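Local coordinates for YerB protein (Bacillus subtilis, PDB 2PSB) that is a putative lipoprotein of the cell membrane, of unknown molecular function, that interacts with PcrA, at residues Thr28-Val33 with Ser73-Thr78; Ser50-Val55 with Phe67-Gln72; Lys224-Gln229 with Lys292-Ile297. All coordinates share one frame; numbering follows the deposited sequence.

Overall arrangement
Along the chain, contact 2 falls within the span bracketed by contact 1, both in the N-terminal DUF3048 region, whereas contact 3 follows later, in the C-terminal one. Their centres are strung out almost in line: contact 2 is about 9 Å from each of the others, and contacts 1 and 3 are about 17 Å apart. Contact 1 sits on the loops at one end of strands 33-37 and 65-71, and contact 2 pairs strand 65-71 with strand 54-59. Strand 293-298 of contact 3 then runs parallel to strand 54-59, joined to it by backbone hydrogen bonds. Paired strands thus carry the structure without a break from one DUF3048 region into the other.

Contact 1: residues Thr28-Val33 with Ser73-Thr78; sequences TERRPV and SQMPET
The loop that enters strand 33-37 and the loop that leaves strand 65-71 come together at one end of this antiparallel strand pair, chiefly through Arg30 and Met75, the latter a selenomethionine. The two side chains run antiparallel, each alongside the stem of the other. CG of Met75 lies over one face of the Arg30 guanidinium, offset toward its rim and 3.6 Å from NE. Met75 bends at chi2 and again at chi3, and the two turns bring its terminal CE back beside the arginine stem, 3.4 Å from Arg30 NE and 3.6 Å from Arg30 CD. The selenium reaches a methyl of the first strand residue, SE of Met75 lying 4.2 Å from CG2 of Val33. Arg30 leaves its backbone with CG anti to N (chi1 -169°) and turns at chi3 (56°), a bend that carries NH2 to within 2.9 Å of Ser73 O; this carbonyl lies at the edge of the guanidinium, near its plane. The same NH2 is hydrogen-bonded to Gln72 O, so the cationic end is held against the backbone where strand 65-71 gives out, while Met75 CG lies over one of its faces. Arg31 points away from the contact and forms a salt bridge with Asp119. Tyr147 of helix 147-157 touches both Arg30 and Met75, and Val33 rests on Val101 of the neighbouring parallel strand 99-102.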
ATOM      1  N   THR A  28      -1.240 -20.102   3.662  1.00 53.08           N
ATOM      2  CA  THR A  28      -2.613 -20.117   3.170  1.00 51.49           C
ATOM      3  C   THR A  28      -3.620 -19.651   4.213  1.00 49.70           C
ATOM      4  O   THR A  28      -4.731 -19.235   3.875  1.00 51.21           O
ATOM      5  CB  THR A  28      -2.991 -21.542   2.691  1.00 51.66           C
ATOM      6  OG1 THR A  28      -2.401 -21.775   1.405  1.00 52.48           O
ATOM      7  CG2 THR A  28      -4.497 -21.719   2.613  1.00 51.97           C
ATOM      8  N   GLU A  29      -3.241 -19.720   5.482  1.00 46.78           N
ATOM      9  CA  GLU A  29      -4.145 -19.296   6.534  1.00 43.94           C
ATOM     10  C   GLU A  29      -3.669 -18.066   7.282  1.00 40.25           C
ATOM     11  O   GLU A  29      -4.340 -17.597   8.192  1.00 38.64           O
ATOM     12  CB  GLU A  29      -4.377 -20.446   7.504  1.00 46.33           C
ATOM     13  CG  GLU A  29      -5.229 -21.547   6.920  1.00 50.84           C
ATOM     14  CD  GLU A  29      -5.144 -22.825   7.727  1.00 53.40           C
ATOM     15  OE1 GLU A  29      -4.134 -23.550   7.592  1.00 53.41           O
ATOM     16  OE2 GLU A  29      -6.082 -23.093   8.506  1.00 55.22           O
ATOM     17  N   ARG A  30      -2.513 -17.537   6.896  1.00 37.57           N
ATOM     18  CA  ARG A  30      -1.984 -16.355   7.556  1.00 36.75           C
ATOM     19  C   ARG A  30      -2.804 -15.118   7.193  1.00 35.79           C
ATOM     20  O   ARG A  30      -2.862 -14.711   6.031  1.00 36.60           O
ATOM     21  CB  ARG A  30      -0.523 -16.138   7.183  1.00 36.66           C
ATOM     22  CG  ARG A  30       0.156 -15.096   8.041  1.00 37.48           C
ATOM     23  CD  ARG A  30       1.665 -15.267   7.992  1.00 38.18           C
ATOM     24  NE  ARG A  30       2.149 -15.212   6.622  1.00 38.26           N
ATOM     25  CZ  ARG A  30       3.371 -15.568   6.253  1.00 39.56           C
ATOM     26  NH1 ARG A  30       4.239 -16.009   7.159  1.00 40.49           N
ATOM     27  NH2 ARG A  30       3.722 -15.494   4.976  1.00 37.89           N
ATOM     28  N   ARG A  31      -3.453 -14.542   8.196  1.00 33.53           N
ATOM     29  CA  ARG A  31      -4.276 -13.358   7.999  1.00 32.12           C
ATOM     30  C   ARG A  31      -3.444 -12.170   7.521  1.00 31.12           C
ATOM     31  O   ARG A  31      -2.339 -11.939   8.007  1.00 29.88           O
ATOM     32  CB  ARG A  31      -4.970 -12.990   9.308  1.00 30.50           C
ATOM     33  CG  ARG A  31      -5.939 -11.853   9.175  1.00 30.25           C
ATOM     34  CD  ARG A  31      -6.677 -11.620  10.459  1.00 31.07           C
ATOM     35  NE  ARG A  31      -7.651 -10.540  10.327  1.00 32.50           N
ATOM     36  CZ  ARG A  31      -8.358 -10.051  11.334  1.00 34.36           C
ATOM     37  NH1 ARG A  31      -8.194 -10.547  12.548  1.00 31.10           N
ATOM     38  NH2 ARG A  31      -9.226  -9.070  11.125  1.00 33.68           N
ATOM     39  N   PRO A  32      -3.970 -11.403   6.552  1.00 31.44           N
ATOM     40  CA  PRO A  32      -3.250 -10.238   6.036  1.00 30.35           C
ATOM     41  C   PRO A  32      -3.020  -9.191   7.125  1.00 28.94           C
ATOM     42  O   PRO A  32      -3.858  -9.009   8.015  1.00 28.44           O
ATOM     43  CB  PRO A  32      -4.184  -9.712   4.941  1.00 30.09           C
ATOM     44  CG  PRO A  32      -4.870 -10.952   4.458  1.00 31.76           C
ATOM     45  CD  PRO A  32      -5.189 -11.652   5.762  1.00 30.44           C
ATOM     46  N   VAL A  33      -1.870  -8.526   7.052  1.00 27.88           N
ATOM     47  CA  VAL A  33      -1.512  -7.453   7.976  1.00 27.26           C
ATOM     48  C   VAL A  33      -1.273  -6.217   7.099  1.00 26.74           C
ATOM     49  O   VAL A  33      -0.398  -6.222   6.231  1.00 27.14           O
ATOM     50  CB  VAL A  33      -0.221  -7.799   8.783  1.00 26.25           C
ATOM     51  CG1 VAL A  33       0.189  -6.621   9.666  1.00 25.40           C
ATOM     52  CG2 VAL A  33      -0.473  -9.026   9.670  1.00 27.71           C
ATOM     53  N   SER A  73       1.805 -13.116   2.079  1.00 26.76           N
ATOM     54  CA  SER A  73       2.684 -14.215   1.658  1.00 28.35           C
ATOM     55  C   SER A  73       4.065 -14.111   2.277  1.00 30.13           C
ATOM     56  O   SER A  73       4.828 -15.077   2.276  1.00 30.76           O
ATOM     57  CB  SER A  73       2.858 -14.232   0.142  1.00 25.57           C
ATOM     58  OG  SER A  73       3.882 -13.324  -0.228  1.00 21.07           O
ATOM     59  N   GLN A  74       4.396 -12.923   2.766  1.00 33.03           N
ATOM     60  CA  GLN A  74       5.693 -12.675   3.384  1.00 37.58           C
ATOM     61  C   GLN A  74       5.528 -11.695   4.521  1.00 40.25           C
ATOM     62  O   GLN A  74       5.046 -10.580   4.323  1.00 42.24           O
ATOM     63  CB  GLN A  74       6.686 -12.073   2.387  1.00 38.91           C
ATOM     64  CG  GLN A  74       7.185 -13.006   1.310  1.00 40.83           C
ATOM     65  CD  GLN A  74       8.316 -12.382   0.517  1.00 43.76           C
ATOM     66  OE1 GLN A  74       8.175 -11.288  -0.034  1.00 44.49           O
ATOM     67  NE2 GLN A  74       9.450 -13.069   0.461  1.00 44.70           N
HETATM   68  N   MSE A  75       5.934 -12.107   5.716  1.00 42.85           N
HETATM   69  CA  MSE A  75       5.833 -11.242   6.878  1.00 45.06           C
HETATM   70  C   MSE A  75       7.174 -10.561   7.079  1.00 44.48           C
HETATM   71  O   MSE A  75       8.221 -11.177   6.905  1.00 44.80           O
HETATM   72  CB  MSE A  75       5.454 -12.053   8.119  1.00 48.89           C
HETATM   73  CG  MSE A  75       4.015 -12.533   8.132  1.00 53.63           C
HETATM   74 SE   MSE A  75       2.721 -11.093   7.971  1.00 63.36          SE
HETATM   75  CE  MSE A  75       1.512 -11.890   6.704  1.00 59.20           C
ATOM     76  N   PRO A  76       7.158  -9.270   7.435  1.00 43.48           N
ATOM     77  CA  PRO A  76       8.407  -8.541   7.644  1.00 44.69           C
ATOM     78  C   PRO A  76       8.943  -8.630   9.068  1.00 45.61           C
ATOM     79  O   PRO A  76       8.207  -8.951  10.002  1.00 47.60           O
ATOM     80  CB  PRO A  76       8.019  -7.116   7.279  1.00 43.27           C
ATOM     81  CG  PRO A  76       6.645  -7.021   7.850  1.00 41.84           C
ATOM     82  CD  PRO A  76       6.009  -8.344   7.447  1.00 42.71           C
ATOM     83  N   GLU A  77      10.237  -8.365   9.218  1.00 46.68           N
ATOM     84  CA  GLU A  77      10.870  -8.356  10.533  1.00 46.77           C
ATOM     85  C   GLU A  77      10.335  -7.061  11.128  1.00 45.15           C
ATOM     86  O   GLU A  77       9.282  -7.040  11.764  1.00 45.91           O
ATOM     87  CB  GLU A  77      12.395  -8.261  10.403  1.00 49.94           C
ATOM     88  CG  GLU A  77      13.068  -9.400   9.651  1.00 54.55           C
ATOM     89  CD  GLU A  77      13.054 -10.697  10.433  1.00 55.85           C
ATOM     90  OE1 GLU A  77      13.700 -11.671   9.992  1.00 58.31           O
ATOM     91  OE2 GLU A  77      12.394 -10.742  11.490  1.00 57.14           O
ATOM     92  N   THR A  78      11.064  -5.974  10.900  1.00 42.08           N
ATOM     93  CA  THR A  78      10.635  -4.669  11.376  1.00 38.17           C
ATOM     94  C   THR A  78       9.932  -4.023  10.193  1.00 35.10           C
ATOM     95  O   THR A  78      10.233  -4.323   9.043  1.00 36.94           O
ATOM     96  CB  THR A  78      11.830  -3.778  11.809  1.00 39.07           C
ATOM     97  OG1 THR A  78      12.123  -2.824  10.778  1.00 42.19           O
ATOM     98  CG2 THR A  78      13.059  -4.628  12.090  1.00 34.43           C
TER

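Contact 2: residues Ser50-Val55 with Phe67-Gln72; sequences SKADIV and FLAIFQ
Ala52 sets its methyl over the ring of Phe71, a CH-pi contact in which CB of Ala52 stands 4.1 Å from the ring centroid and 21° off the ring normal. With CG beside the backbone N, the Phe71 ring leans back across the strand pair to reach Ala52 and Lys51. CB of Ala52 also meets CB of Ala69 at 4.0 Å, and Val55 continues the same apolar face: its CG2 packs on Ala69 while its CG1 touches Phe67 CB. On the other face Ile54 and Ile70 stand side by side, CB to CB 4.2 Å. This is the open end of a beta hairpin, and it carries a classic beta bulge, with Asp53 and Ile54 both opposite Ile70. Ile70 O accepts from Asp53 N (2.9 Å) along a bent path, 135° at the hydrogen, and also from Ile54 N along a nearly straight one; Ile70 N answers with a straight bond to Ile54 O. Past the bulge, the Asp53 carboxylate and the Gln72 amide are turned 49° apart and are bridged by a water that donates to Asp53 OD2 (2.8 Å) and to Gln72 OE1 (2.6 Å). The other carboxylate oxygen, OD1, is held by Ser73 and by a salt bridge to Lys292, while Gln72 NE2 bonds to Val27 O. Replacing Phe71 with a serine would probably open a gap beneath the Ala52 methyl, which would lose its CH-pi partner. Strand 65-71 has strand 33-37 along its other edge, helix 87-94 packs on Leu68, and strand 293-298 runs parallel to strand 54-59.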
ATOM      1  N   SER A  50       9.735  -4.622   0.861  1.00 28.28           N
ATOM      2  CA  SER A  50      10.081  -5.646  -0.129  1.00 28.29           C
ATOM      3  C   SER A  50       9.358  -6.962   0.156  1.00 29.45           C
ATOM      4  O   SER A  50       9.330  -7.863  -0.689  1.00 29.27           O
ATOM      5  CB  SER A  50      11.588  -5.896  -0.160  1.00 26.65           C
ATOM      6  OG  SER A  50      12.076  -6.335   1.093  1.00 25.88           O
ATOM      7  N   LYS A  51       8.776  -7.070   1.348  1.00 29.49           N
ATOM      8  CA  LYS A  51       8.048  -8.270   1.735  1.00 29.11           C
ATOM      9  C   LYS A  51       6.541  -8.107   1.531  1.00 29.28           C
ATOM     10  O   LYS A  51       5.796  -9.077   1.665  1.00 32.16           O
ATOM     11  CB  LYS A  51       8.310  -8.613   3.205  1.00 30.64           C
ATOM     12  CG  LYS A  51       9.762  -8.846   3.566  1.00 30.30           C
ATOM     13  CD  LYS A  51      10.356  -9.995   2.801  1.00 36.17           C
ATOM     14  CE  LYS A  51      11.860 -10.093   3.052  1.00 41.00           C
ATOM     15  NZ  LYS A  51      12.620  -8.879   2.609  1.00 40.38           N
ATOM     16  N   ALA A  52       6.092  -6.895   1.215  1.00 26.88           N
ATOM     17  CA  ALA A  52       4.659  -6.634   1.025  1.00 23.25           C
ATOM     18  C   ALA A  52       4.144  -7.124  -0.321  1.00 22.32           C
ATOM     19  O   ALA A  52       4.794  -6.937  -1.355  1.00 23.10           O
ATOM     20  CB  ALA A  52       4.364  -5.124   1.177  1.00 16.00           C
ATOM     21  N   ASP A  53       2.972  -7.752  -0.320  1.00 21.58           N
ATOM     22  CA  ASP A  53       2.396  -8.240  -1.563  1.00 21.74           C
ATOM     23  C   ASP A  53       1.775  -7.085  -2.352  1.00 23.73           C
ATOM     24  O   ASP A  53       1.891  -7.020  -3.578  1.00 22.20           O
ATOM     25  CB  ASP A  53       1.346  -9.316  -1.282  1.00 23.48           C
ATOM     26  CG  ASP A  53       1.907 -10.499  -0.502  1.00 25.32           C
ATOM     27  OD1 ASP A  53       3.108 -10.781  -0.618  1.00 25.09           O
ATOM     28  OD2 ASP A  53       1.142 -11.175   0.205  1.00 26.39           O
ATOM     29  N   ILE A  54       1.139  -6.168  -1.629  1.00 23.72           N
ATOM     30  CA  ILE A  54       0.482  -5.005  -2.217  1.00 22.63           C
ATOM     31  C   ILE A  54       0.816  -3.772  -1.412  1.00 23.08           C
ATOM     32  O   ILE A  54       0.777  -3.790  -0.182  1.00 24.81           O
ATOM     33  CB  ILE A  54      -1.059  -5.130  -2.190  1.00 23.05           C
ATOM     34  CG1 ILE A  54      -1.502  -6.421  -2.866  1.00 22.82           C
ATOM     35  CG2 ILE A  54      -1.693  -3.911  -2.873  1.00 17.97           C
ATOM     36  CD1 ILE A  54      -2.911  -6.821  -2.488  1.00 26.32           C
ATOM     37  N   VAL A  55       1.148  -2.698  -2.111  1.00 22.68           N
ATOM     38  CA  VAL A  55       1.448  -1.440  -1.464  1.00 22.41           C
ATOM     39  C   VAL A  55       0.601  -0.380  -2.156  1.00 23.10           C
ATOM     40  O   VAL A  55       0.580  -0.302  -3.388  1.00 22.51           O
ATOM     41  CB  VAL A  55       2.937  -1.072  -1.588  1.00 24.48           C
ATOM     42  CG1 VAL A  55       3.149   0.360  -1.059  1.00 26.15           C
ATOM     43  CG2 VAL A  55       3.797  -2.073  -0.783  1.00 24.35           C
ATOM     44  N   PHE A  67       1.755   5.310   2.458  1.00 28.48           N
ATOM     45  CA  PHE A  67       1.541   3.938   2.010  1.00 28.11           C
ATOM     46  C   PHE A  67       0.707   3.071   2.947  1.00 26.34           C
ATOM     47  O   PHE A  67       0.627   3.313   4.159  1.00 27.77           O
ATOM     48  CB  PHE A  67       2.882   3.207   1.878  1.00 30.83           C
ATOM     49  CG  PHE A  67       3.898   3.898   1.008  1.00 30.42           C
ATOM     50  CD1 PHE A  67       5.257   3.662   1.211  1.00 30.01           C
ATOM     51  CD2 PHE A  67       3.513   4.767   0.000  1.00 31.65           C
ATOM     52  CE1 PHE A  67       6.223   4.286   0.422  1.00 31.11           C
ATOM     53  CE2 PHE A  67       4.465   5.400  -0.794  1.00 33.26           C
ATOM     54  CZ  PHE A  67       5.826   5.160  -0.583  1.00 33.59           C
ATOM     55  N   LEU A  68       0.101   2.049   2.356  1.00 24.72           N
ATOM     56  CA  LEU A  68      -0.619   1.017   3.090  1.00 21.24           C
ATOM     57  C   LEU A  68       0.085  -0.194   2.489  1.00 21.29           C
ATOM     58  O   LEU A  68      -0.068  -0.473   1.304  1.00 20.59           O
ATOM     59  CB  LEU A  68      -2.111   0.954   2.761  1.00 19.23           C
ATOM     60  CG  LEU A  68      -2.812  -0.163   3.561  1.00 16.38           C
ATOM     61  CD1 LEU A  68      -2.804   0.178   5.074  1.00 15.59           C
ATOM     62  CD2 LEU A  68      -4.227  -0.352   3.071  1.00 13.36           C
ATOM     63  N   ALA A  69       0.911  -0.857   3.291  1.00 18.85           N
ATOM     64  CA  ALA A  69       1.640  -2.036   2.842  1.00 21.42           C
ATOM     65  C   ALA A  69       0.938  -3.268   3.389  1.00 21.64           C
ATOM     66  O   ALA A  69       0.872  -3.483   4.605  1.00 22.26           O
ATOM     67  CB  ALA A  69       3.087  -1.988   3.322  1.00 18.54           C
ATOM     68  N   ILE A  70       0.409  -4.074   2.473  1.00 20.33           N
ATOM     69  CA  ILE A  70      -0.322  -5.270   2.842  1.00 19.27           C
ATOM     70  C   ILE A  70       0.544  -6.509   2.692  1.00 20.18           C
ATOM     71  O   ILE A  70       0.977  -6.854   1.586  1.00 20.01           O
ATOM     72  CB  ILE A  70      -1.599  -5.391   1.974  1.00 20.27           C
ATOM     73  CG1 ILE A  70      -2.417  -4.100   2.111  1.00 19.78           C
ATOM     74  CG2 ILE A  70      -2.408  -6.631   2.363  1.00 16.49           C
ATOM     75  CD1 ILE A  70      -3.758  -4.154   1.419  1.00 19.10           C
ATOM     76  N   PHE A  71       0.800  -7.156   3.830  1.00 21.97           N
ATOM     77  CA  PHE A  71       1.610  -8.370   3.909  1.00 19.71           C
ATOM     78  C   PHE A  71       0.713  -9.581   4.126  1.00 20.44           C
ATOM     79  O   PHE A  71      -0.278  -9.511   4.857  1.00 25.79           O
ATOM     80  CB  PHE A  71       2.594  -8.303   5.079  1.00 19.42           C
ATOM     81  CG  PHE A  71       3.436  -7.065   5.111  1.00 20.13           C
ATOM     82  CD1 PHE A  71       2.923  -5.872   5.613  1.00 22.47           C
ATOM     83  CD2 PHE A  71       4.745  -7.092   4.649  1.00 22.56           C
ATOM     84  CE1 PHE A  71       3.705  -4.735   5.660  1.00 18.33           C
ATOM     85  CE2 PHE A  71       5.538  -5.964   4.693  1.00 19.01           C
ATOM     86  CZ  PHE A  71       5.022  -4.781   5.195  1.00 21.97           C
ATOM     87  N   GLN A  72       1.073 -10.691   3.492  1.00 22.49           N
ATOM     88  CA  GLN A  72       0.325 -11.936   3.621  1.00 23.42           C
ATOM     89  C   GLN A  72       1.234 -13.111   3.286  1.00 25.91           C
ATOM     90  O   GLN A  72       1.427 -13.993   4.118  1.00 27.76           O
ATOM     91  CB  GLN A  72      -0.889 -11.930   2.695  1.00 25.14           C
ATOM     92  CG  GLN A  72      -1.904 -13.037   2.949  1.00 26.37           C
ATOM     93  CD  GLN A  72      -1.381 -14.429   2.624  1.00 32.51           C
ATOM     94  OE1 GLN A  72      -0.785 -14.656   1.569  1.00 33.39           O
ATOM     95  NE2 GLN A  72      -1.624 -15.376   3.520  1.00 31.50           N
TER
HETATM   96  O   HOH W   1       3.499 -10.288   2.161  1.00 28.68           O
HETATM   97  O   HOH W   2      -0.322 -13.430  -0.655  1.00 26.29           O

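Contact 3: residues Lys224-Gln229 with Lys292-Ile297; sequences KPVAMQ and KTWINI
The tighter part of the contact is where Met228, a selenomethionine, lies over the indole of Trp294. Its SE is 4.2 Å from the centroid of the five-membered ring and 27° off the ring normal, a Met-aromatic contact over the face. CG of Met228 takes the crowded position between backbone N and carbonyl carbon (chi1 67°), and the chain then bends at chi2, which sets SE over that ring; the modelled place of CE is doubtful. Beside this pair one short backbone bond joins the segments, Gln229 N to Lys292 O at 2.6 Å, and Met228 CB lies 3.4 Å from that same Lys292 O. Residues 224-229 lead from an edge strand of the six-stranded antiparallel sheet into strand 230-240, which lies parallel to strand 293-298. The contact therefore ties this sheet to the strands around Trp294, whose ring also meets Phe67 edge-to-face and packs on Tyr199. Val226 is a looser though buried neighbour of the indole, its CG1 4.4 Å from Trp294 NE1. The solvent side belongs to Ala227 and Lys292, both partly exposed. Ala227 turns its methyl away toward Phe207, and its carbonyl O lies 3.6 Å from Lys292 CB, a van der Waals contact. From there the lysine chain leads off to its salt bridge with Asp53.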
ATOM      1  N   LYS A 224      18.390  -3.336  -0.550  1.00 40.62           N
ATOM      2  CA  LYS A 224      18.122  -3.670  -1.947  1.00 42.03           C
ATOM      3  C   LYS A 224      16.864  -2.987  -2.474  1.00 40.91           C
ATOM      4  O   LYS A 224      15.913  -2.765  -1.734  1.00 40.11           O
ATOM      5  CB  LYS A 224      17.976  -5.183  -2.109  1.00 43.11           C
ATOM      6  CG  LYS A 224      19.183  -5.998  -1.668  1.00 46.28           C
ATOM      7  CD  LYS A 224      18.877  -7.484  -1.808  1.00 49.08           C
ATOM      8  CE  LYS A 224      20.048  -8.368  -1.397  1.00 51.07           C
ATOM      9  NZ  LYS A 224      19.747  -9.809  -1.656  1.00 52.44           N
ATOM     10  N   PRO A 225      16.846  -2.643  -3.771  1.00 40.59           N
ATOM     11  CA  PRO A 225      15.671  -1.983  -4.349  1.00 40.10           C
ATOM     12  C   PRO A 225      14.444  -2.887  -4.302  1.00 39.87           C
ATOM     13  O   PRO A 225      14.559  -4.108  -4.389  1.00 41.34           O
ATOM     14  CB  PRO A 225      16.110  -1.677  -5.782  1.00 39.86           C
ATOM     15  CG  PRO A 225      17.593  -1.518  -5.663  1.00 40.37           C
ATOM     16  CD  PRO A 225      17.958  -2.666  -4.736  1.00 40.58           C
ATOM     17  N   VAL A 226      13.267  -2.293  -4.149  1.00 39.23           N
ATOM     18  CA  VAL A 226      12.046  -3.093  -4.121  1.00 39.05           C
ATOM     19  C   VAL A 226      11.660  -3.370  -5.571  1.00 38.99           C
ATOM     20  O   VAL A 226      12.023  -2.614  -6.476  1.00 40.00           O
ATOM     21  CB  VAL A 226      10.884  -2.343  -3.394  1.00 39.92           C
ATOM     22  CG1 VAL A 226       9.642  -3.246  -3.314  1.00 40.64           C
ATOM     23  CG2 VAL A 226      11.317  -1.943  -1.985  1.00 37.64           C
ATOM     24  N   ALA A 227      10.949  -4.467  -5.800  1.00 38.22           N
ATOM     25  CA  ALA A 227      10.532  -4.813  -7.150  1.00 37.97           C
ATOM     26  C   ALA A 227       9.096  -5.316  -7.163  1.00 36.95           C
ATOM     27  O   ALA A 227       8.686  -6.085  -6.297  1.00 37.02           O
ATOM     28  CB  ALA A 227      11.475  -5.871  -7.741  1.00 35.16           C
HETATM   29  N   MSE A 228       8.326  -4.857  -8.137  1.00 37.45           N
HETATM   30  CA  MSE A 228       6.943  -5.283  -8.251  1.00 37.88           C
HETATM   31  C   MSE A 228       6.659  -5.657  -9.708  1.00 35.87           C
HETATM   32  O   MSE A 228       7.444  -5.328 -10.606  1.00 34.09           O
HETATM   33  CB  MSE A 228       5.995  -4.189  -7.741  1.00 40.88           C
HETATM   34  CG  MSE A 228       5.931  -2.897  -8.545  1.00 47.35           C
HETATM   35 SE   MSE A 228       7.243  -1.493  -8.184  1.00 57.40          SE
HETATM   36  CE  MSE A 228       7.811  -1.928  -6.384  1.00 54.03           C
ATOM     37  N   GLN A 229       5.565  -6.373  -9.937  1.00 33.71           N
ATOM     38  CA  GLN A 229       5.222  -6.812 -11.281  1.00 32.30           C
ATOM     39  C   GLN A 229       3.985  -6.153 -11.874  1.00 32.51           C
ATOM     40  O   GLN A 229       3.611  -6.460 -12.997  1.00 31.28           O
ATOM     41  CB  GLN A 229       5.062  -8.335 -11.303  1.00 33.52           C
ATOM     42  CG  GLN A 229       6.381  -9.104 -11.283  1.00 31.80           C
ATOM     43  CD  GLN A 229       7.077  -9.081  -9.930  1.00 33.41           C
ATOM     44  OE1 GLN A 229       8.276  -9.366  -9.835  1.00 35.79           O
ATOM     45  NE2 GLN A 229       6.338  -8.746  -8.881  1.00 32.75           N
ATOM     46  N   LYS A 292       4.455  -8.945  -6.906  1.00 30.90           N
ATOM     47  CA  LYS A 292       4.099  -7.761  -6.150  1.00 30.63           C
ATOM     48  C   LYS A 292       3.381  -6.714  -6.998  1.00 29.75           C
ATOM     49  O   LYS A 292       3.662  -6.550  -8.197  1.00 29.78           O
ATOM     50  CB  LYS A 292       5.345  -7.140  -5.515  1.00 34.02           C
ATOM     51  CG  LYS A 292       5.742  -7.737  -4.162  1.00 37.72           C
ATOM     52  CD  LYS A 292       6.286  -9.144  -4.270  1.00 39.40           C
ATOM     53  CE  LYS A 292       6.860  -9.640  -2.930  1.00 41.94           C
ATOM     54  NZ  LYS A 292       5.830  -9.974  -1.887  1.00 41.71           N
ATOM     55  N   THR A 293       2.448  -6.013  -6.361  1.00 26.16           N
ATOM     56  CA  THR A 293       1.666  -4.969  -7.023  1.00 26.31           C
ATOM     57  C   THR A 293       1.706  -3.656  -6.259  1.00 26.00           C
ATOM     58  O   THR A 293       1.541  -3.622  -5.041  1.00 28.51           O
ATOM     59  CB  THR A 293       0.177  -5.373  -7.183  1.00 26.18           C
ATOM     60  OG1 THR A 293       0.078  -6.505  -8.047  1.00 28.56           O
ATOM     61  CG2 THR A 293      -0.646  -4.216  -7.772  1.00 26.75           C
ATOM     62  N   TRP A 294       1.946  -2.576  -6.990  1.00 26.43           N
ATOM     63  CA  TRP A 294       1.964  -1.240  -6.409  1.00 26.22           C
ATOM     64  C   TRP A 294       0.830  -0.433  -7.012  1.00 26.30           C
ATOM     65  O   TRP A 294       0.745  -0.276  -8.233  1.00 26.07           O
ATOM     66  CB  TRP A 294       3.275  -0.531  -6.682  1.00 25.06           C
ATOM     67  CG  TRP A 294       4.234  -0.614  -5.545  1.00 28.62           C
ATOM     68  CD1 TRP A 294       4.911  -1.727  -5.125  1.00 28.30           C
ATOM     69  CD2 TRP A 294       4.687   0.467  -4.719  1.00 25.20           C
ATOM     70  NE1 TRP A 294       5.763  -1.403  -4.101  1.00 29.91           N
ATOM     71  CE2 TRP A 294       5.645  -0.065  -3.828  1.00 25.69           C
ATOM     72  CE3 TRP A 294       4.374   1.831  -4.643  1.00 25.57           C
ATOM     73  CZ2 TRP A 294       6.303   0.719  -2.872  1.00 26.62           C
ATOM     74  CZ3 TRP A 294       5.023   2.612  -3.694  1.00 26.68           C
ATOM     75  CH2 TRP A 294       5.978   2.054  -2.818  1.00 25.57           C
ATOM     76  N   ILE A 295      -0.038   0.070  -6.145  1.00 26.77           N
ATOM     77  CA  ILE A 295      -1.187   0.863  -6.561  1.00 26.70           C
ATOM     78  C   ILE A 295      -0.974   2.321  -6.194  1.00 27.79           C
ATOM     79  O   ILE A 295      -0.674   2.655  -5.038  1.00 26.67           O
ATOM     80  CB  ILE A 295      -2.496   0.366  -5.885  1.00 26.82           C
ATOM     81  CG1 ILE A 295      -2.718  -1.113  -6.217  1.00 27.33           C
ATOM     82  CG2 ILE A 295      -3.688   1.213  -6.352  1.00 30.77           C
ATOM     83  CD1 ILE A 295      -4.041  -1.644  -5.806  1.00 28.97           C
ATOM     84  N   ASN A 296      -1.118   3.183  -7.194  1.00 27.53           N
ATOM     85  CA  ASN A 296      -0.978   4.618  -7.003  1.00 27.84           C
ATOM     86  C   ASN A 296      -2.298   5.315  -7.211  1.00 27.20           C
ATOM     87  O   ASN A 296      -2.813   5.356  -8.326  1.00 28.65           O
ATOM     88  CB  ASN A 296       0.024   5.199  -7.988  1.00 27.72           C
ATOM     89  CG  ASN A 296       1.407   5.218  -7.442  1.00 25.28           C
ATOM     90  OD1 ASN A 296       1.766   6.110  -6.675  1.00 24.03           O
ATOM     91  ND2 ASN A 296       2.196   4.232  -7.812  1.00 22.30           N
ATOM     92  N   ILE A 297      -2.861   5.854  -6.142  1.00 25.28           N
ATOM     93  CA  ILE A 297      -4.115   6.563  -6.274  1.00 24.08           C
ATOM     94  C   ILE A 297      -3.804   8.038  -6.545  1.00 25.94           C
ATOM     95  O   ILE A 297      -3.000   8.666  -5.844  1.00 23.68           O
ATOM     96  CB  ILE A 297      -4.967   6.400  -5.005  1.00 22.94           C
ATOM     97  CG1 ILE A 297      -5.503   4.963  -4.948  1.00 18.98           C
ATOM     98  CG2 ILE A 297      -6.119   7.427  -4.995  1.00 21.10           C
ATOM     99  CD1 ILE A 297      -5.958   4.518  -3.556  1.00 18.97           C
TER